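Local structure of uronate isomerase (Caulobacter crescentus, 2Q01) at residues 56-61 and 140-145; 99-104 and 136-141; 50-55 and 154-159; 158-163 and 420-425. The protein catalyses the isomerisation of D-glucuronate to D-fructuronate and of D-galacturonate to D-tagaturonate, a step of pentose and glucuronate interconversion. All blocks are in the same frame, centred on the assembly; numbering follows the deposited sequence.

Interaction 1. Residues 56-61 and 140-145; sequences QDATDL and DYFDRI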
# COMPACT_ATOMS: atom_id res chain seq x y z
N GLN B 56 -23.97 -19.74 28.63
CA GLN B 56 -24.33 -21.16 28.69
C GLN B 56 -23.30 -22.16 28.15
O GLN B 56 -22.96 -23.12 28.83
CB GLN B 56 -25.72 -21.41 28.09
CG GLN B 56 -26.01 -20.68 26.79
CD GLN B 56 -27.32 -21.11 26.15
OE1 GLN B 56 -28.30 -20.36 26.15
NE2 GLN B 56 -27.35 -22.33 25.62
N ASP B 57 -22.79 -21.91 26.94
CA ASP B 57 -21.92 -22.87 26.25
C ASP B 57 -20.57 -22.26 25.88
O ASP B 57 -20.42 -21.05 25.84
CB ASP B 57 -22.58 -23.36 24.96
CG ASP B 57 -23.81 -24.22 25.20
OD1 ASP B 57 -23.88 -24.88 26.26
OD2 ASP B 57 -24.69 -24.23 24.31
N ALA B 58 -19.61 -23.13 25.58
CA ALA B 58 -18.37 -22.74 24.93
C ALA B 58 -18.67 -22.29 23.50
O ALA B 58 -18.02 -21.39 22.98
CB ALA B 58 -17.39 -23.89 24.92
N THR B 59 -19.66 -22.93 22.89
CA THR B 59 -20.11 -22.60 21.55
C THR B 59 -20.86 -21.26 21.51
O THR B 59 -20.56 -20.40 20.68
CB THR B 59 -20.97 -23.75 20.98
OG1 THR B 59 -20.16 -24.93 20.90
CG2 THR B 59 -21.50 -23.41 19.59
N ASP B 60 -21.82 -21.09 22.42
CA ASP B 60 -22.62 -19.86 22.48
C ASP B 60 -21.85 -18.60 22.85
O ASP B 60 -22.29 -17.49 22.54
CB ASP B 60 -23.82 -20.04 23.41
CG ASP B 60 -25.10 -20.34 22.66
OD1 ASP B 60 -26.05 -19.54 22.80
OD2 ASP B 60 -25.14 -21.34 21.92
N LEU B 61 -20.70 -18.76 23.50
CA LEU B 61 -19.91 -17.63 23.95
C LEU B 61 -18.77 -17.31 22.98
O LEU B 61 -18.50 -16.13 22.70
CB LEU B 61 -19.36 -17.92 25.36
CG LEU B 61 -18.42 -16.91 26.03
CD1 LEU B 61 -19.15 -15.65 26.46
CD2 LEU B 61 -17.74 -17.56 27.22
N ASP B 140 -12.88 -32.14 26.32
CA ASP B 140 -12.34 -31.67 27.59
C ASP B 140 -12.45 -30.15 27.69
O ASP B 140 -12.83 -29.63 28.73
CB ASP B 140 -10.88 -32.13 27.76
CG ASP B 140 -10.28 -31.70 29.09
OD1 ASP B 140 -10.88 -32.01 30.14
OD2 ASP B 140 -9.21 -31.07 29.07
N TYR B 141 -12.13 -29.46 26.59
CA TYR B 141 -12.29 -28.00 26.49
C TYR B 141 -13.74 -27.56 26.68
O TYR B 141 -14.00 -26.62 27.43
CB TYR B 141 -11.80 -27.49 25.14
CG TYR B 141 -10.44 -26.85 25.14
CD1 TYR B 141 -9.28 -27.62 25.02
CD2 TYR B 141 -10.30 -25.47 25.21
CE1 TYR B 141 -8.02 -27.03 25.00
CE2 TYR B 141 -9.04 -24.87 25.19
CZ TYR B 141 -7.90 -25.66 25.09
OH TYR B 141 -6.66 -25.07 25.06
N PHE B 142 -14.67 -28.25 26.02
CA PHE B 142 -16.08 -27.87 26.02
C PHE B 142 -16.67 -27.82 27.42
O PHE B 142 -17.09 -26.76 27.88
CB PHE B 142 -16.92 -28.78 25.12
CG PHE B 142 -18.36 -28.34 24.99
CD1 PHE B 142 -19.36 -28.94 25.74
CD2 PHE B 142 -18.70 -27.31 24.12
CE1 PHE B 142 -20.69 -28.51 25.63
CE2 PHE B 142 -20.02 -26.88 24.00
CZ PHE B 142 -21.02 -27.49 24.76
N ASP B 143 -16.68 -28.97 28.10
CA ASP B 143 -17.34 -29.07 29.40
C ASP B 143 -16.59 -28.40 30.55
O ASP B 143 -17.21 -28.08 31.57
CB ASP B 143 -17.75 -30.52 29.73
CG ASP B 143 -16.67 -31.53 29.43
OD1 ASP B 143 -16.99 -32.59 28.86
OD2 ASP B 143 -15.49 -31.28 29.76
N ARG B 144 -15.29 -28.17 30.39
CA ARG B 144 -14.54 -27.39 31.39
C ARG B 144 -14.82 -25.88 31.30
O ARG B 144 -14.80 -25.19 32.31
CB ARG B 144 -13.04 -27.66 31.33
CG ARG B 144 -12.62 -28.93 32.06
CD ARG B 144 -11.36 -28.70 32.88
NE ARG B 144 -10.15 -28.73 32.06
CZ ARG B 144 -9.03 -28.06 32.35
NH1 ARG B 144 -7.98 -28.15 31.55
NH2 ARG B 144 -8.97 -27.29 33.43
N ILE B 145 -15.06 -25.39 30.08
CA ILE B 145 -15.51 -24.01 29.87
C ILE B 145 -16.95 -23.86 30.34
O ILE B 145 -17.28 -22.92 31.07
CB ILE B 145 -15.37 -23.57 28.38
CG1 ILE B 145 -13.90 -23.39 28.01
CG2 ILE B 145 -16.13 -22.27 28.11
CD1 ILE B 145 -13.63 -23.32 26.50
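The F142 ring is bordered by T59 at its edge, with OG1 close to the ring plane and 3.7 Å from CE2, while the methyl of A58 and the carboxylate of D57 approach obliquely. The motif is helix-against-helix packing: helix 138-149 presents F142 and I145 to the start of helix 58-63, and both belong to the largely helical region between strands 37-39 and 165-169. The closest backbone approach, 5.7 Å between the CA atoms of A58 and F142, is possible because A58 puts only a methyl between the two helices. Its CB points at the partner helix and lodges between two side chains one turn apart, 3.7 Å from F142 CD2 and 3.8 Å from I145 CG2. F142 has its CG anti to the backbone N (chi1 -174°), which carries the ring out past A58 until its far rim lies beside T59 and D57. The carboxylate of D57 and the ring are inclined by 40°, and OD1 stands 4.2 Å from CZ, a marginal approach. The hydroxyl of T59 is hydrogen-bonded to P96 O, so its place at the ring edge does not leave it without a polar partner. An alanine in place of F142 would probably open a gap beside A58 and remove the ring rim that T59 OG1 and D57 OD1 now border. On the I145 side the branch methyl also reaches the backbone, with CG2 3.9 Å from A58 CA.

Interaction 2. Residues 99-104 and 136-141; sequences AWRVFA and SNADDY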
# COMPACT_ATOMS: atom_id res chain seq x y z
N ALA B 99 -20.85 -28.87 17.51
CA ALA B 99 -20.42 -27.60 16.91
C ALA B 99 -19.00 -27.25 17.33
O ALA B 99 -18.16 -26.90 16.49
CB ALA B 99 -21.39 -26.48 17.28
N TRP B 100 -18.73 -27.38 18.63
CA TRP B 100 -17.41 -27.18 19.21
C TRP B 100 -16.38 -28.18 18.69
O TRP B 100 -15.22 -27.83 18.49
CB TRP B 100 -17.47 -27.25 20.73
CG TRP B 100 -16.16 -26.93 21.38
CD1 TRP B 100 -15.23 -27.82 21.84
CD2 TRP B 100 -15.62 -25.62 21.61
NE1 TRP B 100 -14.14 -27.15 22.34
CE2 TRP B 100 -14.36 -25.80 22.22
CE3 TRP B 100 -16.08 -24.32 21.36
CZ2 TRP B 100 -13.55 -24.72 22.58
CZ3 TRP B 100 -15.27 -23.25 21.73
CH2 TRP B 100 -14.02 -23.46 22.33
N ARG B 101 -16.81 -29.42 18.47
CA ARG B 101 -15.96 -30.47 17.92
C ARG B 101 -15.45 -30.14 16.51
O ARG B 101 -14.29 -30.43 16.20
CB ARG B 101 -16.74 -31.79 17.87
CG ARG B 101 -15.92 -33.05 18.08
CD ARG B 101 -15.85 -33.41 19.56
NE ARG B 101 -17.18 -33.61 20.13
CZ ARG B 101 -17.81 -34.78 20.20
NH1 ARG B 101 -17.24 -35.88 19.72
NH2 ARG B 101 -19.02 -34.85 20.74
N VAL B 102 -16.31 -29.54 15.69
CA VAL B 102 -15.96 -29.16 14.31
C VAL B 102 -14.96 -28.00 14.32
O VAL B 102 -13.99 -28.02 13.56
CB VAL B 102 -17.22 -28.79 13.47
CG1 VAL B 102 -16.84 -28.30 12.08
CG2 VAL B 102 -18.15 -29.98 13.35
N PHE B 103 -15.19 -27.03 15.19
CA PHE B 103 -14.27 -25.91 15.37
C PHE B 103 -12.89 -26.37 15.84
O PHE B 103 -11.87 -25.92 15.31
CB PHE B 103 -14.83 -24.89 16.36
CG PHE B 103 -13.83 -23.87 16.81
CD1 PHE B 103 -13.35 -22.91 15.93
CD2 PHE B 103 -13.37 -23.86 18.12
CE1 PHE B 103 -12.42 -21.96 16.34
CE2 PHE B 103 -12.43 -22.92 18.54
CZ PHE B 103 -11.96 -21.97 17.64
N ALA B 104 -12.88 -27.25 16.84
CA ALA B 104 -11.65 -27.79 17.40
C ALA B 104 -10.84 -28.53 16.35
O ALA B 104 -9.62 -28.34 16.27
CB ALA B 104 -11.97 -28.70 18.55
N SER B 136 -8.80 -34.31 19.56
CA SER B 136 -8.81 -35.23 20.71
C SER B 136 -8.96 -34.51 22.06
O SER B 136 -9.21 -35.15 23.09
CB SER B 136 -7.54 -36.08 20.71
OG SER B 136 -6.39 -35.26 20.70
N ASN B 137 -8.79 -33.20 22.05
CA ASN B 137 -8.83 -32.37 23.24
C ASN B 137 -10.17 -31.65 23.36
O ASN B 137 -10.44 -31.00 24.38
CB ASN B 137 -7.70 -31.34 23.17
CG ASN B 137 -7.23 -30.89 24.52
OD1 ASN B 137 -7.68 -31.38 25.56
ND2 ASN B 137 -6.30 -29.94 24.53
N ALA B 138 -10.99 -31.78 22.32
CA ALA B 138 -12.20 -30.98 22.12
C ALA B 138 -13.21 -31.05 23.25
O ALA B 138 -13.65 -30.02 23.76
CB ALA B 138 -12.86 -31.38 20.82
N ASP B 139 -13.56 -32.27 23.64
CA ASP B 139 -14.60 -32.51 24.65
C ASP B 139 -14.18 -32.03 26.03
O ASP B 139 -15.01 -31.55 26.80
CB ASP B 139 -14.98 -33.99 24.68
CG ASP B 139 -15.79 -34.41 23.46
OD1 ASP B 139 -15.33 -35.29 22.70
OD2 ASP B 139 -16.89 -33.86 23.26
N ASP B 140 -12.88 -32.14 26.32
CA ASP B 140 -12.34 -31.67 27.59
C ASP B 140 -12.45 -30.15 27.69
O ASP B 140 -12.83 -29.63 28.73
CB ASP B 140 -10.88 -32.13 27.76
CG ASP B 140 -10.28 -31.70 29.09
OD1 ASP B 140 -10.88 -32.01 30.14
OD2 ASP B 140 -9.21 -31.07 29.07
N TYR B 141 -12.13 -29.46 26.59
CA TYR B 141 -12.29 -28.00 26.49
C TYR B 141 -13.74 -27.56 26.68
O TYR B 141 -14.00 -26.62 27.43
CB TYR B 141 -11.80 -27.49 25.14
CG TYR B 141 -10.44 -26.85 25.14
CD1 TYR B 141 -9.28 -27.62 25.02
CD2 TYR B 141 -10.30 -25.47 25.21
CE1 TYR B 141 -8.02 -27.03 25.00
CE2 TYR B 141 -9.04 -24.87 25.19
CZ TYR B 141 -7.90 -25.66 25.09
OH TYR B 141 -6.66 -25.07 25.06
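Close packing of helix 96-105 on the first turn of helix 138-149 brings the methyl groups of A104 and A138 together in the helical region that follows the first strand of the barrel. Their CB atoms are 3.6 Å apart, and the CA atoms of R101 and A138 come within 5.7 Å, permitted because A138 and, one turn on from R101, A104 put only methyls between the helices. A138 CB also rests against the aliphatic part of R101, 3.8 Å from CD. On one flank of this alanine pair lies W100, whose CG is anti to its backbone N (chi1 -175°), so that the indole extends toward the other helix. A138 O sits at the ring edge near its plane, 3.2 Å from NE1. Y141 CB approaches the indole obliquely, 3.7 Å from the same NE1; the tyrosine thus joins this contact through its methylene, while its hydroxyl is bonded to E131 O. The other flank is ionic. R101 bends at chi2 and chi3, which brings its guanidinium under the carboxylate of D139. The two planes are 65° apart, and D139 OD2 lies 3.0 Å above the guanidinium plane and 3.2 Å from NE. No N-H of R101 points at that oxygen, so this pair rests on charge. Each partner has a second ion pair with a residue of helix 96-105: R101 with E98, and D139 OD2 with R97 NE. The whole is close helix-helix packing through small residues, in the helical region before strand 165-169.

Interaction 3. Residues 50-55 and 154-159; sequences ATNAPF and FRPRAL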
# COMPACT_ATOMS: atom_id res chain seq x y z
N ALA B 50 -27.00 -5.89 32.87
CA ALA B 50 -28.21 -5.45 33.55
C ALA B 50 -28.89 -6.63 34.24
O ALA B 50 -29.38 -6.49 35.37
CB ALA B 50 -29.16 -4.76 32.58
N THR B 51 -28.92 -7.78 33.57
CA THR B 51 -29.52 -8.98 34.14
C THR B 51 -28.51 -9.78 34.96
O THR B 51 -28.88 -10.42 35.94
CB THR B 51 -30.16 -9.90 33.06
OG1 THR B 51 -29.13 -10.47 32.23
CG2 THR B 51 -31.15 -9.12 32.20
N ASN B 52 -27.25 -9.73 34.54
CA ASN B 52 -26.14 -10.54 35.08
C ASN B 52 -26.39 -12.06 35.04
O ASN B 52 -26.00 -12.79 35.95
CB ASN B 52 -25.70 -10.06 36.47
CG ASN B 52 -24.25 -10.41 36.77
OD1 ASN B 52 -23.40 -10.43 35.88
ND2 ASN B 52 -23.96 -10.66 38.04
N ALA B 53 -27.03 -12.50 33.97
CA ALA B 53 -27.29 -13.91 33.73
C ALA B 53 -26.02 -14.57 33.21
O ALA B 53 -25.28 -13.95 32.45
CB ALA B 53 -28.43 -14.08 32.74
N PRO B 54 -25.75 -15.83 33.61
CA PRO B 54 -24.56 -16.52 33.11
C PRO B 54 -24.66 -16.90 31.63
O PRO B 54 -25.76 -17.09 31.11
CB PRO B 54 -24.52 -17.81 33.95
CG PRO B 54 -25.49 -17.60 35.07
CD PRO B 54 -26.52 -16.68 34.54
N PHE B 55 -23.51 -17.00 30.97
CA PHE B 55 -23.43 -17.58 29.63
C PHE B 55 -23.60 -19.10 29.73
O PHE B 55 -23.40 -19.68 30.81
CB PHE B 55 -22.10 -17.22 28.96
CG PHE B 55 -21.80 -15.74 28.93
CD1 PHE B 55 -22.40 -14.91 27.98
CD2 PHE B 55 -20.93 -15.17 29.86
CE1 PHE B 55 -22.12 -13.54 27.94
CE2 PHE B 55 -20.65 -13.79 29.83
CZ PHE B 55 -21.25 -12.98 28.87
N PHE B 154 -17.57 -16.17 36.71
CA PHE B 154 -17.74 -15.96 35.28
C PHE B 154 -19.10 -15.32 34.94
O PHE B 154 -19.57 -15.41 33.80
CB PHE B 154 -17.53 -17.27 34.52
CG PHE B 154 -16.08 -17.68 34.41
CD1 PHE B 154 -15.44 -18.33 35.47
CD2 PHE B 154 -15.35 -17.41 33.25
CE1 PHE B 154 -14.10 -18.72 35.37
CE2 PHE B 154 -14.01 -17.79 33.15
CZ PHE B 154 -13.39 -18.44 34.21
N ARG B 155 -19.72 -14.69 35.93
CA ARG B 155 -20.87 -13.83 35.70
C ARG B 155 -20.34 -12.57 35.02
O ARG B 155 -19.23 -12.13 35.34
CB ARG B 155 -21.54 -13.45 37.03
CG ARG B 155 -22.05 -14.63 37.85
CD ARG B 155 -23.16 -15.38 37.12
NE ARG B 155 -24.48 -14.81 37.41
CZ ARG B 155 -25.39 -15.39 38.19
NH1 ARG B 155 -25.13 -16.56 38.76
NH2 ARG B 155 -26.55 -14.80 38.40
N PRO B 156 -21.09 -12.03 34.04
CA PRO B 156 -20.71 -10.82 33.30
C PRO B 156 -20.14 -9.67 34.14
O PRO B 156 -19.09 -9.13 33.78
CB PRO B 156 -22.02 -10.40 32.63
CG PRO B 156 -22.71 -11.70 32.38
CD PRO B 156 -22.36 -12.60 33.55
N ARG B 157 -20.82 -9.32 35.23
CA ARG B 157 -20.36 -8.26 36.14
C ARG B 157 -19.06 -8.62 36.85
O ARG B 157 -18.19 -7.78 37.03
CB ARG B 157 -21.43 -7.94 37.18
CG ARG B 157 -22.64 -7.19 36.65
CD ARG B 157 -23.60 -6.85 37.79
NE ARG B 157 -24.78 -6.14 37.30
CZ ARG B 157 -25.83 -5.83 38.04
NH1 ARG B 157 -25.87 -6.15 39.33
NH2 ARG B 157 -26.85 -5.17 37.50
N ALA B 158 -18.95 -9.89 37.26
CA ALA B 158 -17.77 -10.39 37.95
C ALA B 158 -16.55 -10.41 37.04
O ALA B 158 -15.43 -10.13 37.48
CB ALA B 158 -18.03 -11.78 38.51
N LEU B 159 -16.78 -10.73 35.77
CA LEU B 159 -15.73 -10.74 34.75
C LEU B 159 -15.29 -9.32 34.38
O LEU B 159 -14.11 -9.08 34.16
CB LEU B 159 -16.22 -11.47 33.50
CG LEU B 159 -16.18 -12.99 33.49
CD1 LEU B 159 -17.05 -13.53 32.35
CD2 LEU B 159 -14.76 -13.51 33.36
O HOH W 1 -21.04 -17.29 32.63
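N52 and R157 form the tight part of this contact, and P54 with the outer side of R155 its solvent side. N52 is the first residue past helix 47-51, with positive phi, and the chain turns there to meet helix 156-162, which precedes strand 165-169 in this protein of the TIM-barrel clan. The side chain of N52, with CG anti to its backbone N (chi1 -154°), reaches the first turn of that helix. Its OD1 accepts the backbone N-H of R157 at 2.9 Å with a nearly straight angle of 171°, although the donor is tilted from the amide's carbonyl plane. The same oxygen packs 3.3 Å from P156 CD. R157 runs extended past the amide, which is nearly parallel to its guanidinium; N52 CB lies over one face of that group, and R157 NE is bonded to F49 O. Deeper in, F55 meets P156 CG through CE2, at 3.9 Å, and through the adjacent CZ, with L159 beside its edge. A water makes a less direct link, accepting from F55 N and donating to F154 O at 2.7 Å. Toward solvent, A53 and P54 are exposed. There R155, at the N-cap position, grips N52 O: NE donates at 2.9 Å and 150°, NH2 adds a weak bond, and P54 CG covers one guanidinium face. An alanine at R155 would probably leave N52 O without these two N-H donors and uncover one side of the P54 ring. Directed polar bonds from two arginines thus satisfy both oxygens of N52, pinning the turn after helix 47-51 to the start of helix 156-162, about 100 residues later.

Interaction 4. Residues 158-163 and 420-425; sequences ALFDRF and RAFLSI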
# COMPACT_ATOMS: atom_id res chain seq x y z
N ALA B 158 -18.95 -9.89 37.26
CA ALA B 158 -17.77 -10.39 37.95
C ALA B 158 -16.55 -10.41 37.04
O ALA B 158 -15.43 -10.13 37.48
CB ALA B 158 -18.03 -11.78 38.51
N LEU B 159 -16.78 -10.73 35.77
CA LEU B 159 -15.73 -10.74 34.75
C LEU B 159 -15.29 -9.32 34.38
O LEU B 159 -14.11 -9.08 34.16
CB LEU B 159 -16.22 -11.47 33.50
CG LEU B 159 -16.18 -12.99 33.49
CD1 LEU B 159 -17.05 -13.53 32.35
CD2 LEU B 159 -14.76 -13.51 33.36
N PHE B 160 -16.25 -8.40 34.33
CA PHE B 160 -16.01 -6.98 34.09
C PHE B 160 -15.03 -6.41 35.11
O PHE B 160 -14.16 -5.61 34.77
CB PHE B 160 -17.34 -6.22 34.15
CG PHE B 160 -17.28 -4.78 33.68
CD1 PHE B 160 -17.63 -4.45 32.38
CD2 PHE B 160 -16.93 -3.75 34.56
CE1 PHE B 160 -17.60 -3.13 31.95
CE2 PHE B 160 -16.91 -2.43 34.14
CZ PHE B 160 -17.25 -2.12 32.83
N ASP B 161 -15.19 -6.82 36.37
CA ASP B 161 -14.33 -6.36 37.46
C ASP B 161 -12.95 -7.02 37.44
O ASP B 161 -11.94 -6.36 37.67
CB ASP B 161 -15.02 -6.57 38.80
CG ASP B 161 -16.37 -5.88 38.88
OD1 ASP B 161 -17.23 -6.33 39.66
OD2 ASP B 161 -16.57 -4.89 38.14
N ARG B 162 -12.93 -8.32 37.16
CA ARG B 162 -11.68 -9.08 37.05
C ARG B 162 -10.82 -8.60 35.89
O ARG B 162 -9.58 -8.62 35.99
CB ARG B 162 -11.97 -10.57 36.89
CG ARG B 162 -10.79 -11.46 37.25
CD ARG B 162 -10.53 -12.53 36.21
NE ARG B 162 -11.53 -13.59 36.25
CZ ARG B 162 -11.35 -14.81 35.75
NH1 ARG B 162 -10.20 -15.14 35.16
NH2 ARG B 162 -12.32 -15.70 35.84
N PHE B 163 -11.46 -8.18 34.80
CA PHE B 163 -10.75 -7.71 33.61
C PHE B 163 -10.19 -6.30 33.77
O PHE B 163 -9.37 -5.85 32.97
CB PHE B 163 -11.66 -7.78 32.37
CG PHE B 163 -11.94 -9.18 31.88
CD1 PHE B 163 -11.14 -10.26 32.25
CD2 PHE B 163 -13.00 -9.40 31.00
CE1 PHE B 163 -11.41 -11.54 31.78
CE2 PHE B 163 -13.27 -10.68 30.52
CZ PHE B 163 -12.47 -11.75 30.91
N ARG B 420 -17.85 -8.01 19.78
CA ARG B 420 -18.98 -8.54 20.54
C ARG B 420 -18.48 -9.57 21.57
O ARG B 420 -19.07 -9.72 22.65
CB ARG B 420 -20.04 -9.15 19.61
CG ARG B 420 -21.34 -9.53 20.32
CD ARG B 420 -22.55 -9.56 19.39
NE ARG B 420 -23.76 -9.94 20.12
CZ ARG B 420 -24.56 -9.09 20.78
NH1 ARG B 420 -25.63 -9.55 21.41
NH2 ARG B 420 -24.29 -7.79 20.81
N ALA B 421 -17.38 -10.26 21.24
CA ALA B 421 -16.76 -11.25 22.12
C ALA B 421 -16.16 -10.58 23.35
O ALA B 421 -15.10 -9.96 23.28
CB ALA B 421 -15.72 -12.07 21.36
N PHE B 422 -16.85 -10.72 24.47
CA PHE B 422 -16.50 -10.02 25.70
C PHE B 422 -15.22 -10.56 26.34
O PHE B 422 -14.41 -9.79 26.85
CB PHE B 422 -17.67 -10.10 26.69
CG PHE B 422 -17.39 -9.46 28.02
CD1 PHE B 422 -17.20 -8.08 28.11
CD2 PHE B 422 -17.33 -10.23 29.17
CE1 PHE B 422 -16.94 -7.48 29.34
CE2 PHE B 422 -17.07 -9.64 30.40
CZ PHE B 422 -16.88 -8.26 30.49
N LEU B 423 -15.04 -11.88 26.28
CA LEU B 423 -13.88 -12.55 26.87
C LEU B 423 -12.56 -12.25 26.16
O LEU B 423 -11.48 -12.45 26.73
CB LEU B 423 -14.10 -14.05 26.92
CG LEU B 423 -14.56 -14.62 28.26
CD1 LEU B 423 -16.01 -14.28 28.57
CD2 LEU B 423 -14.36 -16.11 28.24
N SER B 424 -12.66 -11.78 24.92
CA SER B 424 -11.49 -11.43 24.12
C SER B 424 -11.04 -9.98 24.37
O SER B 424 -10.00 -9.56 23.87
CB SER B 424 -11.77 -11.64 22.63
OG SER B 424 -11.96 -13.01 22.33
N ILE B 425 -11.82 -9.23 25.14
CA ILE B 425 -11.51 -7.81 25.42
C ILE B 425 -10.12 -7.59 26.06
O ILE B 425 -9.32 -6.83 25.49
CB ILE B 425 -12.66 -7.05 26.15
CG1 ILE B 425 -13.83 -6.81 25.19
CG2 ILE B 425 -12.18 -5.72 26.74
CD1 ILE B 425 -15.01 -6.08 25.83
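F422 leads into helix 156-162 ring first, touching L159, F160 and F163 with its outer atoms. From CB, which has no atom of 158-163 within 4.2 Å, the side chain sets off with CG anti to the backbone N (chi1 178°), and CG and the inner ring atom CD2 likewise stand back from the helix. Contact begins at CE2. This atom is 3.7 Å from L159 CB, which lies at the ring edge near its plane, and 3.9 Å from F163 CE2. At the tip, CZ meets backbone as well as side chain, being 3.9 Å from F160 N, itself close to the ring plane, and 4.2 Å from F160 CB. The ring is therefore laid edge-on against one turn of helix. The fold is that of the TIM-barrel clan, and the contact joins parts of the chain 257 residues apart: helix 156-162 runs into strand 165-169, whereas 420-425 is the loop before helix 425-445. I165 of that strand also touches F422, and F49 meets it edge-to-face. F163 closes the group obliquely, its ring centroid 5.6 Å from that of F422 and the planes at 47°, a geometry that is neither a stack nor edge-to-face. F163 also borders the neighbouring leucine, with CE2 4.1 Å from L423 CA. The end of the L423 side chain comes close to the same helix, its CD1 4.0 Å from L159 CD1, while V122 and V126 of helix 114-126 pack against it from outside the two segments.

Overall arrangement
Interactions 1 and 2 share helix 138-149, their centres 9 Å apart, and W100 joins them: its CB lies 3.6 Å from F142 CD2 of interaction 1. Interactions 3 and 4 share helix 156-162 at 10 Å between centres, where F154 and R162 form a cation-pi pair. L61 ties the two halves together, its CD1 3.6 Å from F55 CG of interaction 3 and its CD2 3.8 Å from L423 CD2 of interaction 4. Interaction 2 stays apart from interactions 3 and 4, about 11 and 9 Å away at the nearest atoms. None of the potassium-site residues A375, Y378, L381 and N411 belongs to these segments.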